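Local structure of Non-reducing end alpha-L-arabinofuranosidase BoGH43B (Bacteroides ovatus, 5JOZ) at residues E215-N225 with W282-V291. The protein removes terminal non-reducing alpha-L-arabinofuranosyl residues from xyloglucan side branches, converting S units to X units during xyloglucan degradation. Sequence-based numbering, arbitrary orientation.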
ATOM      1  N   GLU A 215     -17.999 -27.329  -3.908  1.00 33.98           N
ATOM      2  CA  GLU A 215     -17.229 -28.380  -3.263  1.00 39.28           C
ATOM      3  C   GLU A 215     -15.748 -27.996  -3.253  1.00 32.45           C
ATOM      4  O   GLU A 215     -15.277 -27.348  -4.184  1.00 24.09           O
ATOM      5  CB  GLU A 215     -17.450 -29.711  -3.987  1.00 47.89           C
ATOM      6  CG  GLU A 215     -18.821 -30.319  -3.701  1.00 55.22           C
ATOM      7  CD  GLU A 215     -19.155 -31.508  -4.585  1.00 58.47           C
ATOM      8  OE1 GLU A 215     -18.247 -32.076  -5.228  1.00 70.68           O
ATOM      9  OE2 GLU A 215     -20.338 -31.884  -4.636  1.00 61.34           O
ATOM     10  N   PRO A 216     -15.012 -28.407  -2.207  1.00 30.02           N
ATOM     11  CA  PRO A 216     -13.645 -27.930  -2.026  1.00 29.78           C
ATOM     12  C   PRO A 216     -12.638 -28.632  -2.933  1.00 29.62           C
ATOM     13  O   PRO A 216     -12.885 -29.744  -3.400  1.00 30.25           O
ATOM     14  CB  PRO A 216     -13.372 -28.262  -0.560  1.00 30.82           C
ATOM     15  CG  PRO A 216     -14.156 -29.530  -0.319  1.00 27.45           C
ATOM     16  CD  PRO A 216     -15.363 -29.445  -1.212  1.00 29.15           C
ATOM     17  N   SER A 217     -11.504 -27.982  -3.165  1.00 29.72           N
ATOM     18  CA  SER A 217     -10.405 -28.597  -3.901  1.00 27.55           C
ATOM     19  C   SER A 217      -9.797 -29.729  -3.084  1.00 27.12           C
ATOM     20  O   SER A 217      -9.626 -29.584  -1.869  1.00 28.87           O
ATOM     21  CB  SER A 217      -9.310 -27.585  -4.215  1.00 26.84           C
ATOM     22  OG  SER A 217      -8.195 -28.214  -4.820  1.00 23.52           O
ATOM     23  N   PRO A 218      -9.455 -30.847  -3.749  1.00 24.75           N
ATOM     24  CA  PRO A 218      -8.701 -31.909  -3.080  1.00 27.18           C
ATOM     25  C   PRO A 218      -7.209 -31.587  -2.905  1.00 27.63           C
ATOM     26  O   PRO A 218      -6.504 -32.333  -2.232  1.00 27.35           O
ATOM     27  CB  PRO A 218      -8.874 -33.114  -4.018  1.00 28.06           C
ATOM     28  CG  PRO A 218      -9.066 -32.523  -5.370  1.00 29.68           C
ATOM     29  CD  PRO A 218      -9.721 -31.169  -5.167  1.00 27.33           C
ATOM     30  N   VAL A 219      -6.724 -30.516  -3.526  1.00 27.87           N
ATOM     31  CA  VAL A 219      -5.340 -30.100  -3.359  1.00 27.17           C
ATOM     32  C   VAL A 219      -5.261 -28.686  -2.769  1.00 29.74           C
ATOM     33  O   VAL A 219      -4.333 -27.942  -3.051  1.00 30.96           O
ATOM     34  CB  VAL A 219      -4.530 -30.256  -4.668  1.00 27.58           C
ATOM     35  CG1 VAL A 219      -4.546 -31.718  -5.116  1.00 25.66           C
ATOM     36  CG2 VAL A 219      -5.027 -29.333  -5.783  1.00 27.10           C
ATOM     37  N   ASN A 220      -6.223 -28.333  -1.916  1.00 32.52           N
ATOM     38  CA  ASN A 220      -6.063 -27.161  -1.053  1.00 33.79           C
ATOM     39  C   ASN A 220      -4.854 -27.336  -0.112  1.00 34.34           C
ATOM     40  O   ASN A 220      -4.577 -28.459   0.309  1.00 33.12           O
ATOM     41  CB  ASN A 220      -7.332 -26.882  -0.252  1.00 28.37           C
ATOM     42  CG  ASN A 220      -8.313 -26.001  -1.015  1.00 34.06           C
ATOM     43  OD1 ASN A 220      -7.917 -25.233  -1.892  1.00 27.77           O
ATOM     44  ND2 ASN A 220      -9.601 -26.111  -0.689  1.00 34.22           N
ATOM     45  N   PRO A 221      -4.112 -26.266   0.191  1.00 30.24           N
ATOM     46  CA  PRO A 221      -4.330 -24.916  -0.305  1.00 29.15           C
ATOM     47  C   PRO A 221      -3.703 -24.644  -1.676  1.00 29.73           C
ATOM     48  O   PRO A 221      -2.823 -25.385  -2.136  1.00 26.75           O
ATOM     49  CB  PRO A 221      -3.626 -24.068   0.751  1.00 31.56           C
ATOM     50  CG  PRO A 221      -2.482 -24.908   1.182  1.00 30.62           C
ATOM     51  CD  PRO A 221      -2.882 -26.345   0.999  1.00 32.43           C
ATOM     52  N   VAL A 222      -4.141 -23.552  -2.297  1.00 26.05           N
ATOM     53  CA  VAL A 222      -3.636 -23.134  -3.597  1.00 25.59           C
ATOM     54  C   VAL A 222      -2.219 -22.564  -3.448  1.00 28.31           C
ATOM     55  O   VAL A 222      -1.308 -22.898  -4.219  1.00 28.15           O
ATOM     56  CB  VAL A 222      -4.585 -22.108  -4.248  1.00 26.12           C
ATOM     57  CG1 VAL A 222      -3.966 -21.506  -5.506  1.00 25.67           C
ATOM     58  CG2 VAL A 222      -5.931 -22.773  -4.556  1.00 25.96           C
ATOM     59  N   LEU A 223      -2.051 -21.688  -2.469  1.00 30.95           N
ATOM     60  CA  LEU A 223      -0.728 -21.167  -2.130  1.00 35.38           C
ATOM     61  C   LEU A 223      -0.672 -20.841  -0.645  1.00 32.46           C
ATOM     62  O   LEU A 223      -1.650 -20.365  -0.077  1.00 27.53           O
ATOM     63  CB  LEU A 223      -0.323 -19.968  -3.008  1.00 30.97           C
ATOM     64  CG  LEU A 223      -1.343 -18.846  -3.179  1.00 35.23           C
ATOM     65  CD1 LEU A 223      -1.237 -17.775  -2.105  1.00 39.57           C
ATOM     66  CD2 LEU A 223      -1.151 -18.200  -4.538  1.00 40.62           C
ATOM     67  N   SER A 224       0.457 -21.192  -0.031  1.00 33.91           N
ATOM     68  CA  SER A 224       0.755 -20.886   1.363  1.00 39.81           C
ATOM     69  C   SER A 224       2.197 -21.238   1.693  1.00 36.21           C
ATOM     70  O   SER A 224       2.719 -22.216   1.173  1.00 34.14           O
ATOM     71  CB  SER A 224      -0.132 -21.681   2.313  1.00 40.20           C
ATOM     72  OG  SER A 224       0.175 -21.320   3.651  1.00 36.82           O
ATOM     73  N   ASN A 225       2.817 -20.435   2.564  1.00 41.87           N
ATOM     74  CA  ASN A 225       4.138 -20.733   3.163  1.00 40.84           C
ATOM     75  C   ASN A 225       4.044 -21.183   4.637  1.00 39.56           C
ATOM     76  O   ASN A 225       5.048 -21.249   5.345  1.00 40.75           O
ATOM     77  CB  ASN A 225       5.072 -19.524   2.996  1.00 33.50           C
ATOM     78  CG  ASN A 225       5.483 -19.324   1.563  1.00 31.15           C
ATOM     79  OD1 ASN A 225       4.770 -19.738   0.654  1.00 36.04           O
ATOM     80  ND2 ASN A 225       6.637 -18.696   1.343  1.00 32.28           N
ATOM     81  N   TRP A 282      -8.031 -28.578 -11.058  1.00 26.91           N
ATOM     82  CA  TRP A 282      -7.772 -27.894  -9.791  1.00 27.97           C
ATOM     83  C   TRP A 282      -6.404 -27.207  -9.816  1.00 26.97           C
ATOM     84  O   TRP A 282      -5.403 -27.828 -10.188  1.00 22.39           O
ATOM     85  CB  TRP A 282      -7.841 -28.874  -8.617  1.00 29.76           C
ATOM     86  CG  TRP A 282      -9.207 -29.438  -8.357  1.00 28.55           C
ATOM     87  CD1 TRP A 282      -9.617 -30.717  -8.593  1.00 29.47           C
ATOM     88  CD2 TRP A 282     -10.341 -28.753  -7.805  1.00 29.13           C
ATOM     89  NE1 TRP A 282     -10.929 -30.869  -8.242  1.00 28.74           N
ATOM     90  CE2 TRP A 282     -11.400 -29.686  -7.743  1.00 31.05           C
ATOM     91  CE3 TRP A 282     -10.572 -27.439  -7.371  1.00 30.64           C
ATOM     92  CZ2 TRP A 282     -12.672 -29.353  -7.250  1.00 31.84           C
ATOM     93  CZ3 TRP A 282     -11.831 -27.103  -6.879  1.00 27.54           C
ATOM     94  CH2 TRP A 282     -12.865 -28.062  -6.817  1.00 32.05           C
ATOM     95  N   PRO A 283      -6.347 -25.921  -9.416  1.00 27.71           N
ATOM     96  CA  PRO A 283      -5.103 -25.165  -9.516  1.00 28.69           C
ATOM     97  C   PRO A 283      -4.211 -25.278  -8.271  1.00 26.31           C
ATOM     98  O   PRO A 283      -4.712 -25.428  -7.157  1.00 26.21           O
ATOM     99  CB  PRO A 283      -5.607 -23.737  -9.662  1.00 29.42           C
ATOM    100  CG  PRO A 283      -6.811 -23.714  -8.780  1.00 30.97           C
ATOM    101  CD  PRO A 283      -7.402 -25.100  -8.802  1.00 27.52           C
ATOM    102  N   LYS A 284      -2.901 -25.212  -8.470  1.00 25.12           N
ATOM    103  CA  LYS A 284      -1.968 -25.117  -7.353  1.00 30.46           C
ATOM    104  C   LYS A 284      -0.652 -24.471  -7.787  1.00 30.37           C
ATOM    105  O   LYS A 284      -0.201 -24.660  -8.915  1.00 31.33           O
ATOM    106  CB  LYS A 284      -1.702 -26.503  -6.756  1.00 34.29           C
ATOM    107  CG  LYS A 284      -1.040 -26.483  -5.379  1.00 35.79           C
ATOM    108  CD  LYS A 284      -0.699 -27.887  -4.891  1.00 40.81           C
ATOM    109  CE  LYS A 284      -0.271 -27.914  -3.422  1.00 39.83           C
ATOM    110  NZ  LYS A 284      -1.385 -27.823  -2.435  1.00 35.02           N
ATOM    111  N   VAL A 285      -0.037 -23.716  -6.882  1.00 28.13           N
ATOM    112  CA  VAL A 285       1.312 -23.194  -7.109  1.00 26.52           C
ATOM    113  C   VAL A 285       2.301 -24.287  -6.735  1.00 27.78           C
ATOM    114  O   VAL A 285       2.374 -24.659  -5.573  1.00 25.90           O
ATOM    115  CB  VAL A 285       1.561 -21.922  -6.266  1.00 24.59           C
ATOM    116  CG1 VAL A 285       3.028 -21.497  -6.322  1.00 23.39           C
ATOM    117  CG2 VAL A 285       0.635 -20.803  -6.732  1.00 23.13           C
ATOM    118  N   GLY A 286       3.045 -24.809  -7.714  1.00 32.42           N
ATOM    119  CA  GLY A 286       4.056 -25.840  -7.460  1.00 33.17           C
ATOM    120  C   GLY A 286       3.464 -27.151  -6.949  1.00 42.07           C
ATOM    121  O   GLY A 286       2.278 -27.436  -7.160  1.00 39.10           O
ATOM    122  N   LYS A 287       4.298 -27.948  -6.284  1.00 40.32           N
ATOM    123  CA  LYS A 287       3.871 -29.221  -5.700  1.00 47.18           C
ATOM    124  C   LYS A 287       3.259 -29.023  -4.311  1.00 43.12           C
ATOM    125  O   LYS A 287       2.373 -29.778  -3.916  1.00 37.44           O
ATOM    126  CB  LYS A 287       5.052 -30.203  -5.614  1.00 46.47           C
ATOM    127  N   ASP A 288       3.721 -27.994  -3.594  1.00 39.53           N
ATOM    128  CA  ASP A 288       3.415 -27.808  -2.164  1.00 39.91           C
ATOM    129  C   ASP A 288       2.702 -26.485  -1.821  1.00 37.64           C
ATOM    130  O   ASP A 288       2.387 -26.233  -0.651  1.00 36.19           O
ATOM    131  CB  ASP A 288       4.710 -27.969  -1.335  1.00 40.53           C
ATOM    132  CG  ASP A 288       5.900 -27.155  -1.894  1.00 54.33           C
ATOM    133  OD1 ASP A 288       5.700 -26.259  -2.761  1.00 51.61           O
ATOM    134  OD2 ASP A 288       7.049 -27.415  -1.465  1.00 55.60           O
ATOM    135  N   GLY A 289       2.443 -25.649  -2.827  1.00 34.15           N
ATOM    136  CA  GLY A 289       1.784 -24.361  -2.617  1.00 31.86           C
ATOM    137  C   GLY A 289       2.688 -23.238  -2.142  1.00 29.74           C
ATOM    138  O   GLY A 289       2.186 -22.160  -1.842  1.00 29.85           O
ATOM    139  N   VAL A 290       4.003 -23.462  -2.096  1.00 25.13           N
ATOM    140  CA  VAL A 290       4.940 -22.507  -1.498  1.00 27.02           C
ATOM    141  C   VAL A 290       5.401 -21.490  -2.529  1.00 26.02           C
ATOM    142  O   VAL A 290       5.927 -21.853  -3.586  1.00 25.98           O
ATOM    143  CB  VAL A 290       6.174 -23.218  -0.879  1.00 34.68           C
ATOM    144  CG1 VAL A 290       7.189 -22.203  -0.338  1.00 35.69           C
ATOM    145  CG2 VAL A 290       5.727 -24.163   0.231  1.00 31.27           C
ATOM    146  N   VAL A 291       5.201 -20.214  -2.208  1.00 25.46           N
ATOM    147  CA  VAL A 291       5.635 -19.103  -3.075  1.00 28.07           C
ATOM    148  C   VAL A 291       7.145 -18.921  -2.854  1.00 26.92           C
ATOM    149  O   VAL A 291       7.583 -18.670  -1.730  1.00 24.09           O
ATOM    150  CB  VAL A 291       4.822 -17.811  -2.789  1.00 24.79           C
ATOM    151  CG1 VAL A 291       5.415 -16.594  -3.496  1.00 26.81           C
ATOM    152  CG2 VAL A 291       3.375 -18.016  -3.225  1.00 26.83           C
TER
HETATM  153  O   HOH W   1      -6.339 -26.386  -5.118  1.00 32.79           O
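Ser217 and Pro218 lie over one face of the Trp282 indole, where the chain after strand 215-216 meets the chain at the start of strand 283-284, the outermost strands of two four-stranded blades of the five-bladed beta-propeller of family GH43. Pro218 CD sits 3.3 Å from the centroid of the five-membered ring and Ser217 CA 3.6 Å from that of the six-membered ring, both CH-pi contacts close to the ring normal; Arg206 adds a cation-pi contact. Replacing Trp282 by an alanine would probably leave Ser217 and Pro218 without the surface they rest on and Arg206 without its aromatic partner. Ser217 OG, anti to its own nitrogen (chi1 175°), closes an ST turn with Val219 N and also bonds a water that donates to Pro283 O.

On the more solvent-accessible side, Lys284 reaches across with its chain extended until the final bend at chi4. Its ammonium grips two carbonyls, Pro221 O in the carbonyl plane and Val219 O from above it, bridging the cis Asn220-Pro221 peptide and joining the end of the Ser217-Asn220 type I turn to the chain that follows. Gly286, Lys287 and Asp288 form the solvent side: they bulge away from 215-225, and the chain returns to it at Gly289.

Packing tightens again toward the buried end. Val285 N donates an almost straight hydrogen bond (174°) to Val222 O, Leu223 CD2 lies 3.8 Å from Val285 CG2, and Ser224 N donates to Gly289 O. There the Asn225 carboxamide pairs with the backbone of Val291: OD1 accepts from Val291 N (2.9 Å) on a lone pair, while ND2, also bonded to Phe233 O, donates to Val291 O at 3.2 Å.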